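Local coordinates for protein PurR transcriptional regulator (Vibrio parahaemolyticus, PDB 3D8U) that probably binds cis-regulatory DNA as a LacI/PurR-family transcription factor and carries a periplasmic binding protein-like domain, at residues B[115-129]-B[181-193]. Numbering follows the deposited sequence.
Sequences LIEQGFKNVGFIGAR and SLNALVCSHEEIA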
loop_
_atom_site.group_PDB
_atom_site.type_symbol
_atom_site.label_atom_id
_atom_site.label_comp_id
_atom_site.label_asym_id
_atom_site.label_seq_id
_atom_site.Cartn_x
_atom_site.Cartn_y
_atom_site.Cartn_z
ATOM N N LEU B 115 -21.704 12.266 11.499
ATOM C CA LEU B 115 -22.878 12.021 10.645
ATOM C C LEU B 115 -24.205 12.368 11.351
ATOM O O LEU B 115 -25.054 13.091 10.814
ATOM C CB LEU B 115 -22.924 10.553 10.232
ATOM C CG LEU B 115 -21.800 10.030 9.315
ATOM C CD1 LEU B 115 -21.911 8.563 9.067
ATOM C CD2 LEU B 115 -21.761 10.726 7.988
ATOM N N ILE B 116 -24.373 11.865 12.566
ATOM C CA ILE B 116 -25.539 12.188 13.324
ATOM C C ILE B 116 -25.623 13.684 13.677
ATOM O O ILE B 116 -26.655 14.314 13.414
ATOM C CB ILE B 116 -25.637 11.307 14.573
ATOM C CG1 ILE B 116 -25.494 9.838 14.184
ATOM C CG2 ILE B 116 -26.969 11.528 15.291
ATOM C CD1 ILE B 116 -25.355 8.885 15.365
ATOM N N GLU B 117 -24.590 14.278 14.273
ATOM C CA GLU B 117 -24.686 15.724 14.581
ATOM C C GLU B 117 -24.968 16.478 13.291
ATOM O O GLU B 117 -25.620 17.508 13.292
ATOM C CB GLU B 117 -23.427 16.285 15.236
ATOM C CG GLU B 117 -23.078 15.660 16.560
ATOM C CD GLU B 117 -21.597 15.745 16.890
ATOM O OE1 GLU B 117 -21.258 15.905 18.088
ATOM O OE2 GLU B 117 -20.769 15.636 15.954
ATOM N N GLN B 118 -24.487 15.928 12.189
ATOM C CA GLN B 118 -24.646 16.526 10.885
ATOM C C GLN B 118 -26.020 16.364 10.279
ATOM O O GLN B 118 -26.314 16.973 9.263
ATOM C CB GLN B 118 -23.640 15.893 9.920
ATOM C CG GLN B 118 -22.265 16.546 9.978
ATOM C CD GLN B 118 -22.337 17.979 9.597
ATOM O OE1 GLN B 118 -22.523 18.841 10.450
ATOM N NE2 GLN B 118 -22.256 18.249 8.304
ATOM N N GLY B 119 -26.845 15.502 10.848
ATOM C CA GLY B 119 -28.167 15.280 10.294
ATOM C C GLY B 119 -28.355 13.998 9.513
ATOM O O GLY B 119 -29.476 13.663 9.174
ATOM N N PHE B 120 -27.282 13.268 9.229
ATOM C CA PHE B 120 -27.378 12.006 8.494
ATOM C C PHE B 120 -27.641 10.843 9.451
ATOM O O PHE B 120 -26.729 10.185 9.971
ATOM C CB PHE B 120 -26.114 11.778 7.687
ATOM C CG PHE B 120 -25.791 12.904 6.742
ATOM C CD1 PHE B 120 -24.822 13.854 7.076
ATOM C CD2 PHE B 120 -26.467 13.033 5.537
ATOM C CE1 PHE B 120 -24.514 14.909 6.223
ATOM C CE2 PHE B 120 -26.193 14.080 4.686
ATOM C CZ PHE B 120 -25.197 15.028 5.019
ATOM N N LYS B 121 -28.905 10.577 9.693
ATOM C CA LYS B 121 -29.240 9.661 10.761
ATOM C C LYS B 121 -29.405 8.180 10.357
ATOM O O LYS B 121 -29.767 7.347 11.215
ATOM C CB LYS B 121 -30.475 10.184 11.533
ATOM C CG LYS B 121 -30.193 11.510 12.290
ATOM C CD LYS B 121 -31.405 12.073 12.985
ATOM C CE LYS B 121 -30.987 12.750 14.282
ATOM N NZ LYS B 121 -31.978 12.569 15.436
ATOM N N ASN B 122 -29.202 7.808 9.093
ATOM C CA ASN B 122 -29.303 6.365 8.880
ATOM C C ASN B 122 -28.203 5.686 8.147
ATOM O O ASN B 122 -28.291 5.386 6.968
ATOM C CB ASN B 122 -30.718 5.815 8.584
ATOM C CG ASN B 122 -31.348 6.432 7.406
ATOM O OD1 ASN B 122 -32.525 6.814 7.446
ATOM N ND2 ASN B 122 -30.585 6.536 6.324
ATOM N N VAL B 123 -27.198 5.387 8.958
ATOM C CA VAL B 123 -25.865 5.129 8.541
ATOM C C VAL B 123 -25.689 3.658 8.380
ATOM O O VAL B 123 -26.119 2.903 9.210
ATOM C CB VAL B 123 -24.893 5.591 9.641
ATOM C CG1 VAL B 123 -23.471 5.589 9.123
ATOM C CG2 VAL B 123 -25.264 6.964 10.130
ATOM N N GLY B 124 -25.042 3.259 7.299
ATOM C CA GLY B 124 -24.601 1.897 7.147
ATOM C C GLY B 124 -23.117 1.864 7.429
ATOM O O GLY B 124 -22.442 2.911 7.471
ATOM N N PHE B 125 -22.598 0.659 7.608
ATOM C CA PHE B 125 -21.172 0.474 7.857
ATOM C C PHE B 125 -20.607 -0.574 6.917
ATOM O O PHE B 125 -21.184 -1.656 6.766
ATOM C CB PHE B 125 -21.001 -0.010 9.298
ATOM C CG PHE B 125 -19.581 -0.203 9.727
ATOM C CD1 PHE B 125 -18.872 0.843 10.322
ATOM C CD2 PHE B 125 -18.963 -1.446 9.591
ATOM C CE1 PHE B 125 -17.554 0.660 10.771
ATOM C CE2 PHE B 125 -17.629 -1.648 10.032
ATOM C CZ PHE B 125 -16.928 -0.595 10.619
ATOM N N ILE B 126 -19.469 -0.295 6.319
ATOM C CA ILE B 126 -18.808 -1.335 5.581
ATOM C C ILE B 126 -17.380 -1.414 6.076
ATOM O O ILE B 126 -16.672 -0.416 6.063
ATOM C CB ILE B 126 -18.830 -1.034 4.082
ATOM C CG1 ILE B 126 -20.263 -0.964 3.562
ATOM C CG2 ILE B 126 -18.113 -2.100 3.328
ATOM C CD1 ILE B 126 -20.375 -0.193 2.248
ATOM N N GLY B 127 -16.949 -2.595 6.501
ATOM C CA GLY B 127 -15.544 -2.785 6.882
ATOM C C GLY B 127 -14.922 -4.125 6.531
ATOM O O GLY B 127 -15.631 -5.089 6.238
ATOM N N ALA B 128 -13.594 -4.208 6.559
ATOM C CA ALA B 128 -12.959 -5.499 6.298
ATOM C C ALA B 128 -11.856 -5.902 7.243
ATOM O O ALA B 128 -11.536 -5.207 8.198
ATOM C CB ALA B 128 -12.472 -5.564 4.896
ATOM N N ARG B 129 -11.236 -7.030 6.908
ATOM C CA ARG B 129 -10.409 -7.834 7.829
ATOM C C ARG B 129 -11.039 -7.823 9.220
ATOM O O ARG B 129 -10.402 -7.495 10.208
ATOM C CB ARG B 129 -8.896 -7.509 7.791
ATOM C CG ARG B 129 -8.502 -6.115 7.367
ATOM C CD ARG B 129 -8.642 -5.111 8.496
ATOM N NE ARG B 129 -7.397 -4.929 9.255
ATOM C CZ ARG B 129 -7.342 -4.486 10.515
ATOM N NH1 ARG B 129 -8.471 -4.184 11.174
ATOM N NH2 ARG B 129 -6.160 -4.362 11.125
ATOM N N SER B 181 -33.762 3.578 2.367
ATOM C CA SER B 181 -33.731 4.817 3.104
ATOM C C SER B 181 -32.287 5.198 3.493
ATOM O O SER B 181 -32.021 6.361 3.779
ATOM C CB SER B 181 -34.618 4.737 4.330
ATOM O OG SER B 181 -34.001 3.875 5.250
ATOM N N LEU B 182 -31.365 4.227 3.478
ATOM C CA LEU B 182 -29.932 4.440 3.790
ATOM C C LEU B 182 -29.503 5.788 3.301
ATOM O O LEU B 182 -29.882 6.153 2.205
ATOM C CB LEU B 182 -29.081 3.400 3.093
ATOM C CG LEU B 182 -27.576 3.653 3.188
ATOM C CD1 LEU B 182 -27.043 3.033 4.452
ATOM C CD2 LEU B 182 -26.820 3.100 1.994
ATOM N N ASN B 183 -28.730 6.531 4.085
ATOM C CA ASN B 183 -28.303 7.861 3.657
ATOM C C ASN B 183 -26.940 8.365 4.152
ATOM O O ASN B 183 -26.607 9.526 3.966
ATOM C CB ASN B 183 -29.395 8.893 3.923
ATOM C CG ASN B 183 -29.478 9.316 5.362
ATOM O OD1 ASN B 183 -28.549 9.154 6.133
ATOM N ND2 ASN B 183 -30.597 9.889 5.727
ATOM N N ALA B 184 -26.169 7.498 4.795
ATOM C CA ALA B 184 -24.726 7.726 4.962
ATOM C C ALA B 184 -23.939 6.402 5.117
ATOM O O ALA B 184 -24.528 5.343 5.427
ATOM C CB ALA B 184 -24.453 8.662 6.126
ATOM N N LEU B 185 -22.628 6.471 4.934
ATOM C CA LEU B 185 -21.806 5.299 5.093
ATOM C C LEU B 185 -20.590 5.529 5.965
ATOM O O LEU B 185 -19.911 6.557 5.821
ATOM C CB LEU B 185 -21.322 4.879 3.722
ATOM C CG LEU B 185 -21.750 3.579 3.068
ATOM C CD1 LEU B 185 -23.081 3.136 3.558
ATOM C CD2 LEU B 185 -21.763 3.805 1.557
ATOM N N VAL B 186 -20.286 4.585 6.854
ATOM C CA VAL B 186 -18.991 4.611 7.543
ATOM C C VAL B 186 -18.156 3.518 6.916
ATOM O O VAL B 186 -18.533 2.363 6.953
ATOM C CB VAL B 186 -19.082 4.289 9.055
ATOM C CG1 VAL B 186 -17.707 4.334 9.689
ATOM C CG2 VAL B 186 -20.008 5.227 9.782
ATOM N N CYS B 187 -17.021 3.860 6.354
ATOM C CA CYS B 187 -16.150 2.858 5.801
ATOM C C CYS B 187 -14.933 2.638 6.673
ATOM O O CYS B 187 -14.239 3.612 7.064
ATOM C CB CYS B 187 -15.665 3.328 4.452
ATOM S SG CYS B 187 -17.012 3.513 3.351
ATOM N N SER B 188 -14.628 1.371 6.928
ATOM C CA SER B 188 -13.494 1.056 7.759
ATOM C C SER B 188 -12.162 1.535 7.157
ATOM O O SER B 188 -11.210 1.824 7.907
ATOM C CB SER B 188 -13.429 -0.433 7.992
ATOM O OG SER B 188 -12.885 -1.060 6.859
ATOM N N HIS B 189 -12.117 1.627 5.827
ATOM C CA HIS B 189 -10.872 1.782 5.089
ATOM C C HIS B 189 -11.065 2.692 3.907
ATOM O O HIS B 189 -12.160 2.808 3.352
ATOM C CB HIS B 189 -10.431 0.451 4.491
ATOM C CG HIS B 189 -9.736 -0.443 5.447
ATOM N ND1 HIS B 189 -10.357 -0.969 6.553
ATOM C CD2 HIS B 189 -8.475 -0.928 5.452
ATOM C CE1 HIS B 189 -9.504 -1.735 7.207
ATOM N NE2 HIS B 189 -8.351 -1.725 6.562
ATOM N N GLU B 190 -9.970 3.286 3.463
ATOM C CA GLU B 190 -10.045 4.269 2.404
ATOM C C GLU B 190 -10.372 3.677 1.044
ATOM O O GLU B 190 -11.105 4.297 0.277
ATOM C CB GLU B 190 -8.757 5.067 2.357
ATOM C CG GLU B 190 -8.869 6.409 1.705
ATOM C CD GLU B 190 -7.519 6.950 1.406
ATOM O OE1 GLU B 190 -6.641 6.144 0.992
ATOM O OE2 GLU B 190 -7.320 8.169 1.602
ATOM N N GLU B 191 -9.838 2.491 0.748
ATOM C CA GLU B 191 -10.240 1.746 -0.491
ATOM C C GLU B 191 -11.752 1.534 -0.551
ATOM O O GLU B 191 -12.383 1.751 -1.573
ATOM C CB GLU B 191 -9.556 0.395 -0.590
ATOM C CG GLU B 191 -8.073 0.504 -0.630
ATOM C CD GLU B 191 -7.380 -0.074 0.599
ATOM O OE1 GLU B 191 -7.700 0.284 1.774
ATOM O OE2 GLU B 191 -6.466 -0.900 0.347
ATOM N N ILE B 192 -12.319 1.158 0.588
ATOM C CA ILE B 192 -13.735 0.925 0.701
ATOM C C ILE B 192 -14.544 2.179 0.358
ATOM O O ILE B 192 -15.466 2.143 -0.454
ATOM C CB ILE B 192 -14.027 0.422 2.098
ATOM C CG1 ILE B 192 -13.336 -0.927 2.270
ATOM C CG2 ILE B 192 -15.519 0.370 2.356
ATOM C CD1 ILE B 192 -13.140 -1.401 3.691
ATOM N N ALA B 193 -14.165 3.293 0.957
ATOM C CA ALA B 193 -14.898 4.518 0.808
ATOM C C ALA B 193 -14.787 4.981 -0.617
ATOM O O ALA B 193 -15.655 5.669 -1.107
ATOM C CB ALA B 193 -14.319 5.553 1.724
#
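Gly124 and Ile126 are laced to Ala184, Val186 and Ser188 by the parallel ladder that joins strands 123-128 and 184-187, the two inner strands of the four-stranded parallel sheet in one alpha/beta lobe of the periplasmic binding protein-like fold. Four backbone hydrogen bonds make the ladder: Gly124 N to Ala184 O, Val186 N to Gly124 O, Ile126 N to Val186 O at 2.9 Å, and Ser188 N to Ile126 O.

Apolar side chains pack on both faces. On one, Val186 is the hub: its CG2 lies 3.5 Å from Val123 CG1 and also meets Leu115 CD1 of helix 104-117, while its CB approaches Phe125 CD1 at 3.7 Å. With CG anti to the backbone N (chi1 -178°), the Phe125 ring brings CD1 and CE1 against Val186; it also meets the ring of Trp142 in helix 133-148. On the other face, Ile126 CD1 reaches Leu185 CG and its CG2 touches Ile192 CG2 at 3.7 Å, tying the strand to helix 190-203.

Polar bonds close both ends. At the start, Asn183 N bonds Asn122 O, and Asn122 ND2 donates to Ser181 O at 2.9 Å from above the carbonyl plane. At the finish, Ser188 OG accepts a hydrogen bond from Ala128 N at 3.2 Å and shares another with His189 ND1; the other ring nitrogen, His189 NE2, bonds Glu15 OE2. Arg129 crosses His189 at about a right angle, CD 3.7 Å from His189 CE1.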